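PDB 6HBS: aminopentol aminotransferase from Sphingopyxis macrogoltabida, which transfers the amino group of hydrolysed fumonisin B1 (aminopentol) to pyruvate, giving 2-keto-HFB1 and L-alanine, with pyridoxal 5'-phosphate as cofactor. Local coordinates for residues 197-207 and 337-348; 360-370 and 392-403. All coordinates share one frame; numbering follows the deposited sequence.

Contact 1 (197-207 and 337-348); sequences FRHEVFEDQAL and KQTGPAQMPQIF
Q205 and G340 bring the backbones closest, their CA atoms 4.8 Å apart, where the returning arm of the 197-207 excursion, reversed by a type II turn from E200 to E203, lies against the two-stranded antiparallel hairpin of 337-348. Q205 is the centre of the contact. Its chain, extended beyond CG, carries the amide to the turn end of the hairpin, beside the T339-Q346 pair, where Q205 NE2 spends both protons on backbone oxygens: M344 O, 2.8 Å away and in the carbonyl plane, and T339 O, which it approaches from above the T339 carbonyl plane and which also accepts from Q346 N. A glutamate here would probably leave M344 O without its side-chain donor and turn a carboxylate oxygen toward two carbonyl oxygens. Backbone N of Q205 is held by T339 OG1 at 2.9 Å, and a water joins that hydroxyl to D204 OD1 and K337 O. Q346 is bent at chi2 (86°), which turns its amide so that NE2 donates to E203 O at 2.8 Å. Farther out, K337 NZ forms a salt bridge with D204 OD2 (2.8 Å) on its syn lone pair, a pairing suited to partly exposed side chains. At the other end P341 CD lies over one face of the F197 ring, 3.9 Å from its centroid, while M344 SD meets the edge in a Met-aromatic contact. H199, which touches pyridoxal phosphate, backs the opposite face of F197. The hairpin packs against the excursion that follows strand 189-194 of the large sheet, while I347 and Q338 rest on helix 310-332.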
loop_
_atom_site.group_PDB
_atom_site.type_symbol
_atom_site.label_atom_id
_atom_site.label_comp_id
_atom_site.label_asym_id
_atom_site.label_seq_id
_atom_site.Cartn_x
_atom_site.Cartn_y
_atom_site.Cartn_z
ATOM N N PHE A 197 -2.662 -18.736 14.160
ATOM C CA PHE A 197 -3.167 -20.099 13.938
ATOM C C PHE A 197 -3.003 -20.418 12.450
ATOM O O PHE A 197 -2.591 -19.535 11.657
ATOM C CB PHE A 197 -4.593 -20.259 14.486
ATOM C CG PHE A 197 -5.671 -19.382 13.906
ATOM C CD1 PHE A 197 -5.921 -18.116 14.422
ATOM C CD2 PHE A 197 -6.488 -19.865 12.890
ATOM C CE1 PHE A 197 -6.949 -17.337 13.901
ATOM C CE2 PHE A 197 -7.513 -19.082 12.366
ATOM C CZ PHE A 197 -7.732 -17.813 12.860
ATOM N N ARG A 198 -3.307 -21.662 12.054
ATOM C CA ARG A 198 -3.245 -22.048 10.670
ATOM C C ARG A 198 -4.530 -21.581 9.984
ATOM O O ARG A 198 -5.635 -22.088 10.302
ATOM C CB ARG A 198 -3.088 -23.564 10.522
ATOM C CG ARG A 198 -2.919 -24.024 9.081
ATOM C CD ARG A 198 -1.579 -23.586 8.520
ATOM N NE ARG A 198 -1.367 -24.139 7.193
ATOM C CZ ARG A 198 -0.252 -23.997 6.491
ATOM N NH1 ARG A 198 0.696 -23.156 6.899
ATOM N NH2 ARG A 198 -0.107 -24.721 5.396
ATOM N N HIS A 199 -4.393 -20.604 9.071
ATOM C CA HIS A 199 -5.522 -20.008 8.360
ATOM C C HIS A 199 -5.165 -19.864 6.881
ATOM O O HIS A 199 -4.722 -18.793 6.435
ATOM C CB HIS A 199 -6.022 -18.711 9.034
ATOM C CG HIS A 199 -5.002 -17.662 9.372
ATOM N ND1 HIS A 199 -4.129 -17.122 8.439
ATOM C CD2 HIS A 199 -4.789 -16.975 10.518
ATOM C CE1 HIS A 199 -3.394 -16.188 9.030
ATOM N NE2 HIS A 199 -3.792 -16.057 10.301
ATOM N N GLU A 200 -5.338 -20.959 6.125
ATOM C CA GLU A 200 -4.980 -20.971 4.703
ATOM C C GLU A 200 -6.105 -21.568 3.867
ATOM O O GLU A 200 -6.908 -22.367 4.364
ATOM C CB GLU A 200 -3.678 -21.753 4.485
ATOM C CG GLU A 200 -2.510 -21.194 5.294
ATOM C CD GLU A 200 -2.136 -19.750 4.982
ATOM O OE1 GLU A 200 -1.560 -19.061 5.865
ATOM O OE2 GLU A 200 -2.387 -19.325 3.860
ATOM N N VAL A 201 -6.062 -21.244 2.569
ATOM C CA VAL A 201 -7.059 -21.669 1.604
ATOM C C VAL A 201 -6.979 -23.178 1.346
ATOM O O VAL A 201 -5.920 -23.781 1.389
ATOM C CB VAL A 201 -6.984 -20.880 0.285
ATOM C CG1 VAL A 201 -7.298 -19.410 0.534
ATOM C CG2 VAL A 201 -5.642 -21.077 -0.422
ATOM N N PHE A 202 -8.154 -23.756 1.062
ATOM C CA PHE A 202 -8.311 -25.164 0.684
ATOM C C PHE A 202 -7.786 -26.108 1.766
ATOM O O PHE A 202 -7.572 -27.275 1.492
ATOM C CB PHE A 202 -7.619 -25.447 -0.656
ATOM C CG PHE A 202 -8.286 -24.788 -1.834
ATOM C CD1 PHE A 202 -9.456 -25.313 -2.360
ATOM C CD2 PHE A 202 -7.775 -23.627 -2.386
ATOM C CE1 PHE A 202 -10.066 -24.712 -3.448
ATOM C CE2 PHE A 202 -8.393 -23.009 -3.460
ATOM C CZ PHE A 202 -9.544 -23.550 -3.979
ATOM N N GLU A 203 -7.630 -25.631 2.999
ATOM C CA GLU A 203 -7.055 -26.433 4.051
ATOM C C GLU A 203 -7.823 -26.162 5.353
ATOM O O GLU A 203 -8.217 -25.010 5.629
ATOM C CB GLU A 203 -5.558 -26.109 4.147
ATOM C CG GLU A 203 -4.831 -26.865 5.244
ATOM C CD GLU A 203 -3.370 -26.447 5.425
ATOM O OE1 GLU A 203 -2.828 -26.662 6.530
ATOM O OE2 GLU A 203 -2.796 -25.890 4.468
ATOM N N ASP A 204 -8.021 -27.224 6.148
ATOM C CA ASP A 204 -8.626 -27.127 7.468
ATOM C C ASP A 204 -7.745 -26.225 8.321
ATOM O O ASP A 204 -6.505 -26.206 8.180
ATOM C CB ASP A 204 -8.835 -28.496 8.137
ATOM C CG ASP A 204 -9.837 -29.405 7.418
ATOM O OD1 ASP A 204 -10.898 -28.924 6.980
ATOM O OD2 ASP A 204 -9.541 -30.603 7.273
ATOM N N GLN A 205 -8.407 -25.423 9.155
ATOM C CA GLN A 205 -7.739 -24.555 10.109
ATOM C C GLN A 205 -7.402 -25.352 11.377
ATOM O O GLN A 205 -7.974 -26.415 11.635
ATOM C CB GLN A 205 -8.597 -23.325 10.405
ATOM C CG GLN A 205 -8.807 -22.486 9.163
ATOM C CD GLN A 205 -9.345 -21.103 9.449
ATOM O OE1 GLN A 205 -8.786 -20.122 8.965
ATOM N NE2 GLN A 205 -10.445 -21.024 10.201
ATOM N N ALA A 206 -6.445 -24.827 12.143
ATOM C CA ALA A 206 -6.008 -25.409 13.376
ATOM C C ALA A 206 -5.464 -24.312 14.281
ATOM O O ALA A 206 -4.703 -23.444 13.802
ATOM C CB ALA A 206 -4.952 -26.445 13.082
ATOM N N LEU A 207 -5.817 -24.380 15.568
ATOM C CA LEU A 207 -5.274 -23.494 16.576
ATOM C C LEU A 207 -3.772 -23.767 16.767
ATOM O O LEU A 207 -3.289 -24.894 16.510
ATOM C CB LEU A 207 -6.021 -23.712 17.891
ATOM C CG LEU A 207 -7.542 -23.541 17.835
ATOM C CD1 LEU A 207 -8.137 -23.672 19.221
ATOM C CD2 LEU A 207 -7.946 -22.221 17.217
ATOM N N LYS A 337 -16.719 -30.094 8.386
ATOM C CA LYS A 337 -15.538 -29.792 9.187
ATOM C C LYS A 337 -15.520 -28.268 9.405
ATOM O O LYS A 337 -15.155 -27.514 8.503
ATOM C CB LYS A 337 -14.260 -30.248 8.472
ATOM C CG LYS A 337 -14.180 -31.736 8.156
ATOM C CD LYS A 337 -12.890 -32.148 7.440
ATOM C CE LYS A 337 -12.760 -31.597 6.029
ATOM N NZ LYS A 337 -11.384 -31.725 5.487
ATOM N N GLN A 338 -15.979 -27.835 10.577
ATOM C CA GLN A 338 -15.937 -26.426 10.950
ATOM C C GLN A 338 -14.709 -26.255 11.831
ATOM O O GLN A 338 -14.692 -26.772 12.915
ATOM C CB GLN A 338 -17.192 -26.019 11.711
ATOM C CG GLN A 338 -18.473 -26.320 10.948
ATOM C CD GLN A 338 -19.642 -25.655 11.624
ATOM O OE1 GLN A 338 -19.798 -24.431 11.578
ATOM N NE2 GLN A 338 -20.435 -26.460 12.324
ATOM N N THR A 339 -13.685 -25.560 11.319
ATOM C CA THR A 339 -12.377 -25.530 11.958
ATOM C C THR A 339 -11.924 -24.091 12.188
ATOM O O THR A 339 -12.406 -23.155 11.559
ATOM C CB THR A 339 -11.349 -26.319 11.135
ATOM O OG1 THR A 339 -11.226 -25.775 9.818
ATOM C CG2 THR A 339 -11.733 -27.785 11.047
ATOM N N GLY A 340 -10.958 -23.968 13.091
ATOM C CA GLY A 340 -10.491 -22.728 13.624
ATOM C C GLY A 340 -11.534 -22.069 14.515
ATOM O O GLY A 340 -12.616 -22.597 14.755
ATOM N N PRO A 341 -11.242 -20.856 15.006
ATOM C CA PRO A 341 -12.155 -20.155 15.900
ATOM C C PRO A 341 -13.499 -19.925 15.192
ATOM O O PRO A 341 -13.525 -19.631 14.002
ATOM C CB PRO A 341 -11.450 -18.813 16.171
ATOM C CG PRO A 341 -10.041 -19.016 15.687
ATOM C CD PRO A 341 -10.115 -20.024 14.564
ATOM N N ALA A 342 -14.602 -20.008 15.940
ATOM C CA ALA A 342 -15.936 -19.827 15.367
ATOM C C ALA A 342 -16.090 -18.421 14.766
ATOM O O ALA A 342 -16.879 -18.253 13.838
ATOM C CB ALA A 342 -17.009 -20.064 16.405
ATOM N N GLN A 343 -15.350 -17.432 15.287
ATOM C CA GLN A 343 -15.407 -16.027 14.765
ATOM C C GLN A 343 -14.588 -15.844 13.460
ATOM O O GLN A 343 -14.654 -14.758 12.837
ATOM C CB GLN A 343 -14.950 -15.041 15.851
ATOM C CG GLN A 343 -13.477 -15.104 16.257
ATOM C CD GLN A 343 -13.160 -16.005 17.427
ATOM O OE1 GLN A 343 -13.799 -17.036 17.593
ATOM N NE2 GLN A 343 -12.167 -15.635 18.234
ATOM N N MET A 344 -13.744 -16.821 13.089
ATOM C CA MET A 344 -13.017 -16.809 11.810
ATOM C C MET A 344 -13.048 -18.213 11.234
ATOM O O MET A 344 -12.005 -18.852 11.125
ATOM C CB MET A 344 -11.551 -16.396 11.971
ATOM C CG MET A 344 -11.384 -14.979 12.392
ATOM S SD MET A 344 -9.646 -14.439 12.534
ATOM C CE MET A 344 -8.882 -14.990 11.015
ATOM N N PRO A 345 -14.239 -18.728 10.870
ATOM C CA PRO A 345 -14.395 -20.153 10.607
ATOM C C PRO A 345 -14.066 -20.578 9.185
ATOM O O PRO A 345 -14.275 -19.835 8.222
ATOM C CB PRO A 345 -15.895 -20.386 10.929
ATOM C CG PRO A 345 -16.558 -19.094 10.532
ATOM C CD PRO A 345 -15.527 -18.010 10.830
ATOM N N GLN A 346 -13.510 -21.782 9.085
ATOM C CA GLN A 346 -13.381 -22.500 7.827
ATOM C C GLN A 346 -14.454 -23.597 7.875
ATOM O O GLN A 346 -14.512 -24.377 8.834
ATOM C CB GLN A 346 -11.972 -23.074 7.703
ATOM C CG GLN A 346 -11.660 -23.746 6.380
ATOM C CD GLN A 346 -11.185 -22.748 5.353
ATOM O OE1 GLN A 346 -11.975 -21.931 4.879
ATOM N NE2 GLN A 346 -9.896 -22.816 5.012
ATOM N N ILE A 347 -15.317 -23.620 6.873
ATOM C CA ILE A 347 -16.495 -24.495 6.877
ATOM C C ILE A 347 -16.456 -25.313 5.583
ATOM O O ILE A 347 -16.841 -24.854 4.535
ATOM C CB ILE A 347 -17.795 -23.679 7.035
ATOM C CG1 ILE A 347 -17.787 -22.840 8.316
ATOM C CG2 ILE A 347 -19.003 -24.610 6.986
ATOM C CD1 ILE A 347 -18.983 -21.884 8.469
ATOM N N PHE A 348 -15.892 -26.513 5.696
ATOM C CA PHE A 348 -15.792 -27.456 4.631
ATOM C C PHE A 348 -16.731 -28.654 4.882
ATOM O O PHE A 348 -17.258 -28.833 5.992
ATOM C CB PHE A 348 -14.357 -27.991 4.552
ATOM C CG PHE A 348 -13.286 -27.037 4.068
ATOM C CD1 PHE A 348 -13.576 -25.758 3.613
ATOM C CD2 PHE A 348 -11.957 -27.446 4.057
ATOM C CE1 PHE A 348 -12.566 -24.906 3.178
ATOM C CE2 PHE A 348 -10.950 -26.583 3.645
ATOM C CZ PHE A 348 -11.258 -25.324 3.186
HETATM O O HOH W 1 -12.506 -26.832 7.858
#

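Contact 2 (360-370 and 392-403); sequences AWAAACLKGGV and TLEATDRAFSAV
A360 opens the contact by setting its CB 4.1 Å from V403 CG2, and the helix then crosses helix 392-403 at 130° with the axes only 8.1 Å apart, a closeness that small residues permit. W361 is the large exception. With CG anti to the backbone N (chi1 -178°), its indole swings across as a knob into the hole made by T396, A399, F400 and V403. W361 NE1 stands 3.5 Å above the centre of the F400 ring, although the two ring planes are inclined at 44°, and CD1 touches A399 CB. One turn on, A364 meets A399, CB to CB at 3.8 Å, and a water links A364 O with A395 O. C365 turns its SG over the indole centre and onto A399 CB at 3.6 Å. G368 passes so near A395 that a side chain on it would clash, and G369, with positive phi, ends the helix as C-prime residue of a Schellman motif. Beyond it V370 presses CG2 on A395 CB at 3.5 Å, beside T392, whose hydroxyl is hydrogen-bonded to Y58. No direct hydrogen bond joins the segments, and W361 NE1, over the F400 ring, is buried with no hydrogen-bond partner, so cohesion probably rests on close apolar fit.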
loop_
_atom_site.group_PDB
_atom_site.type_symbol
_atom_site.label_atom_id
_atom_site.label_comp_id
_atom_site.label_asym_id
_atom_site.label_seq_id
_atom_site.Cartn_x
_atom_site.Cartn_y
_atom_site.Cartn_z
ATOM N N ALA A 360 -21.154 -26.281 -4.197
ATOM C CA ALA A 360 -22.589 -26.292 -4.506
ATOM C C ALA A 360 -23.380 -25.675 -3.336
ATOM O O ALA A 360 -24.313 -24.886 -3.541
ATOM C CB ALA A 360 -23.033 -27.708 -4.824
ATOM N N TRP A 361 -22.971 -25.989 -2.109
ATOM C CA TRP A 361 -23.624 -25.512 -0.897
ATOM C C TRP A 361 -23.450 -23.993 -0.771
ATOM O O TRP A 361 -24.389 -23.306 -0.483
ATOM C CB TRP A 361 -23.040 -26.227 0.324
ATOM C CG TRP A 361 -23.669 -25.838 1.620
ATOM C CD1 TRP A 361 -24.899 -26.226 2.088
ATOM C CD2 TRP A 361 -23.095 -24.990 2.629
ATOM N NE1 TRP A 361 -25.130 -25.660 3.314
ATOM C CE2 TRP A 361 -24.045 -24.888 3.668
ATOM C CE3 TRP A 361 -21.893 -24.278 2.740
ATOM C CZ2 TRP A 361 -23.801 -24.141 4.822
ATOM C CZ3 TRP A 361 -21.640 -23.560 3.882
ATOM C CH2 TRP A 361 -22.604 -23.462 4.892
ATOM N N ALA A 362 -22.221 -23.506 -0.997
ATOM C CA ALA A 362 -21.938 -22.081 -0.903
ATOM C C ALA A 362 -22.785 -21.336 -1.938
ATOM O O ALA A 362 -23.354 -20.306 -1.637
ATOM C CB ALA A 362 -20.437 -21.816 -1.076
ATOM N N ALA A 363 -22.896 -21.888 -3.154
ATOM C CA ALA A 363 -23.632 -21.195 -4.208
ATOM C C ALA A 363 -25.119 -21.144 -3.847
ATOM O O ALA A 363 -25.782 -20.153 -4.121
ATOM C CB ALA A 363 -23.436 -21.853 -5.553
ATOM N N ALA A 364 -25.631 -22.240 -3.268
ATOM C CA ALA A 364 -27.049 -22.344 -2.886
ATOM C C ALA A 364 -27.342 -21.334 -1.770
ATOM O O ALA A 364 -28.406 -20.767 -1.715
ATOM C CB ALA A 364 -27.378 -23.760 -2.468
ATOM N N CYS A 365 -26.357 -21.071 -0.907
ATOM C CA CYS A 365 -26.529 -20.053 0.139
ATOM C C CYS A 365 -26.713 -18.640 -0.453
ATOM O O CYS A 365 -27.417 -17.822 0.153
ATOM C CB CYS A 365 -25.364 -20.025 1.110
ATOM S SG CYS A 365 -25.259 -21.435 2.235
ATOM N N LEU A 366 -26.090 -18.339 -1.606
ATOM C CA LEU A 366 -26.266 -17.010 -2.274
ATOM C C LEU A 366 -27.747 -16.734 -2.538
ATOM O O LEU A 366 -28.202 -15.620 -2.329
ATOM C CB LEU A 366 -25.522 -16.932 -3.610
ATOM C CG LEU A 366 -24.000 -16.848 -3.554
ATOM C CD1 LEU A 366 -23.403 -16.920 -4.971
ATOM C CD2 LEU A 366 -23.527 -15.590 -2.846
ATOM N N LYS A 367 -28.488 -17.750 -2.992
ATOM C CA LYS A 367 -29.917 -17.585 -3.314
ATOM C C LYS A 367 -30.713 -17.153 -2.087
ATOM O O LYS A 367 -31.712 -16.464 -2.227
ATOM C CB LYS A 367 -30.555 -18.891 -3.793
ATOM C CG LYS A 367 -30.089 -19.385 -5.154
ATOM C CD LYS A 367 -31.243 -19.916 -6.001
ATOM C CE LYS A 367 -30.999 -21.302 -6.552
ATOM N NZ LYS A 367 -29.674 -21.390 -7.213
ATOM N N GLY A 368 -30.282 -17.587 -0.900
ATOM C CA GLY A 368 -30.924 -17.213 0.334
ATOM C C GLY A 368 -30.362 -15.944 0.912
ATOM O O GLY A 368 -30.637 -15.634 2.046
ATOM N N GLY A 369 -29.525 -15.226 0.147
ATOM C CA GLY A 369 -29.011 -13.954 0.635
ATOM C C GLY A 369 -27.925 -14.096 1.689
ATOM O O GLY A 369 -27.858 -13.293 2.590
ATOM N N VAL A 370 -27.059 -15.102 1.552
ATOM C CA VAL A 370 -25.943 -15.306 2.450
ATOM C C VAL A 370 -24.696 -15.494 1.587
ATOM O O VAL A 370 -24.755 -16.213 0.606
ATOM C CB VAL A 370 -26.177 -16.532 3.348
ATOM C CG1 VAL A 370 -24.930 -16.995 4.074
ATOM C CG2 VAL A 370 -27.317 -16.274 4.316
ATOM N N THR A 392 -29.487 -16.404 8.505
ATOM C CA THR A 392 -28.429 -17.154 7.833
ATOM C C THR A 392 -28.800 -18.648 7.813
ATOM O O THR A 392 -28.681 -19.338 6.805
ATOM C CB THR A 392 -27.093 -16.877 8.524
ATOM O OG1 THR A 392 -26.789 -15.492 8.314
ATOM C CG2 THR A 392 -26.001 -17.773 8.009
ATOM N N LEU A 393 -29.233 -19.125 8.974
ATOM C CA LEU A 393 -29.475 -20.542 9.215
ATOM C C LEU A 393 -30.711 -21.017 8.452
ATOM O O LEU A 393 -30.731 -22.164 8.031
ATOM C CB LEU A 393 -29.578 -20.816 10.718
ATOM C CG LEU A 393 -28.257 -20.790 11.483
ATOM C CD1 LEU A 393 -28.519 -20.739 12.984
ATOM C CD2 LEU A 393 -27.347 -21.966 11.146
ATOM N N GLU A 394 -31.663 -20.127 8.149
ATOM C CA GLU A 394 -32.751 -20.485 7.225
ATOM C C GLU A 394 -32.190 -20.710 5.815
ATOM O O GLU A 394 -32.603 -21.628 5.111
ATOM C CB GLU A 394 -33.836 -19.408 7.157
ATOM C CG GLU A 394 -34.317 -18.919 8.514
ATOM C CD GLU A 394 -35.726 -19.297 8.949
ATOM O OE1 GLU A 394 -36.344 -18.490 9.691
ATOM O OE2 GLU A 394 -36.187 -20.404 8.581
ATOM N N ALA A 395 -31.228 -19.870 5.404
ATOM C CA ALA A 395 -30.616 -19.980 4.080
ATOM C C ALA A 395 -29.775 -21.252 3.977
ATOM O O ALA A 395 -29.809 -21.945 2.960
ATOM C CB ALA A 395 -29.774 -18.761 3.798
ATOM N N THR A 396 -29.024 -21.539 5.040
ATOM C CA THR A 396 -28.116 -22.680 5.034
ATOM C C THR A 396 -28.923 -23.984 5.043
ATOM O O THR A 396 -28.511 -24.982 4.458
ATOM C CB THR A 396 -27.106 -22.629 6.182
ATOM O OG1 THR A 396 -27.746 -22.579 7.451
ATOM C CG2 THR A 396 -26.153 -21.461 6.041
ATOM N N ASP A 397 -30.083 -23.954 5.691
ATOM C CA ASP A 397 -30.979 -25.123 5.740
ATOM C C ASP A 397 -31.424 -25.464 4.321
ATOM O O ASP A 397 -31.286 -26.619 3.881
ATOM C CB ASP A 397 -32.180 -24.871 6.650
ATOM C CG ASP A 397 -32.973 -26.152 6.879
ATOM O OD1 ASP A 397 -32.470 -27.026 7.623
ATOM O OD2 ASP A 397 -34.030 -26.299 6.239
ATOM N N ARG A 398 -31.924 -24.443 3.598
ATOM C CA ARG A 398 -32.334 -24.622 2.211
ATOM C C ARG A 398 -31.154 -25.075 1.342
ATOM O O ARG A 398 -31.339 -25.755 0.327
ATOM C CB ARG A 398 -32.989 -23.337 1.690
ATOM C CG ARG A 398 -34.332 -23.086 2.363
ATOM C CD ARG A 398 -35.216 -22.054 1.698
ATOM N NE ARG A 398 -34.590 -20.746 1.677
ATOM C CZ ARG A 398 -34.561 -19.896 2.698
ATOM N NH1 ARG A 398 -35.236 -20.176 3.803
ATOM N NH2 ARG A 398 -33.841 -18.783 2.610
ATOM N N ALA A 399 -29.936 -24.666 1.710
ATOM C CA ALA A 399 -28.774 -24.961 0.914
ATOM C C ALA A 399 -28.415 -26.442 1.052
ATOM O O ALA A 399 -28.065 -27.087 0.067
ATOM C CB ALA A 399 -27.627 -24.042 1.300
ATOM N N PHE A 400 -28.463 -26.961 2.281
ATOM C CA PHE A 400 -28.285 -28.397 2.535
ATOM C C PHE A 400 -29.294 -29.207 1.708
ATOM O O PHE A 400 -28.892 -30.170 1.040
ATOM C CB PHE A 400 -28.410 -28.721 4.027
ATOM C CG PHE A 400 -27.191 -28.408 4.862
ATOM C CD1 PHE A 400 -26.013 -29.119 4.704
ATOM C CD2 PHE A 400 -27.232 -27.438 5.840
ATOM C CE1 PHE A 400 -24.892 -28.809 5.463
ATOM C CE2 PHE A 400 -26.120 -27.144 6.609
ATOM C CZ PHE A 400 -24.948 -27.819 6.409
ATOM N N SER A 401 -30.568 -28.769 1.686
ATOM C CA SER A 401 -31.632 -29.478 0.921
ATOM C C SER A 401 -31.280 -29.473 -0.561
ATOM O O SER A 401 -31.404 -30.506 -1.212
ATOM C CB SER A 401 -33.014 -28.885 1.111
ATOM O OG SER A 401 -33.375 -28.893 2.476
ATOM N N ALA A 402 -30.857 -28.307 -1.076
ATOM C CA ALA A 402 -30.580 -28.165 -2.503
ATOM C C ALA A 402 -29.401 -29.065 -2.913
ATOM O O ALA A 402 -29.376 -29.633 -4.019
ATOM C CB ALA A 402 -30.347 -26.706 -2.849
ATOM N N VAL A 403 -28.425 -29.213 -2.016
ATOM C CA VAL A 403 -27.255 -30.052 -2.285
ATOM C C VAL A 403 -27.679 -31.529 -2.338
ATOM O O VAL A 403 -27.220 -32.273 -3.209
ATOM C CB VAL A 403 -26.151 -29.780 -1.244
ATOM C CG1 VAL A 403 -25.185 -30.937 -1.082
ATOM C CG2 VAL A 403 -25.406 -28.499 -1.590
HETATM O O HOH W 2 -30.302 -20.796 0.511
#

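Overall arrangement
The two contacts are consecutive along the chain: strand 346-349, half of the hairpin in contact 1, leads into helix 356-367 of contact 2. Their centres lie 20 Å apart, yet they touch where I347 CG2 packs on W361 CZ3. Both also rest on helix 310-332, which I347 reaches from the first and T396 from the second. Contact 1, its centre about 12 Å from that of the chain, is partly buried, contributes H199 to the cofactor pocket and joins a loop-rich excursion to a beta hairpin through amides, carbonyls and a charge pair near the surface. Contact 2, though its centre is about 24 Å from that of the chain and remote from the annotated sites, is the more buried, and joins two helices mainly through alanines and one indole.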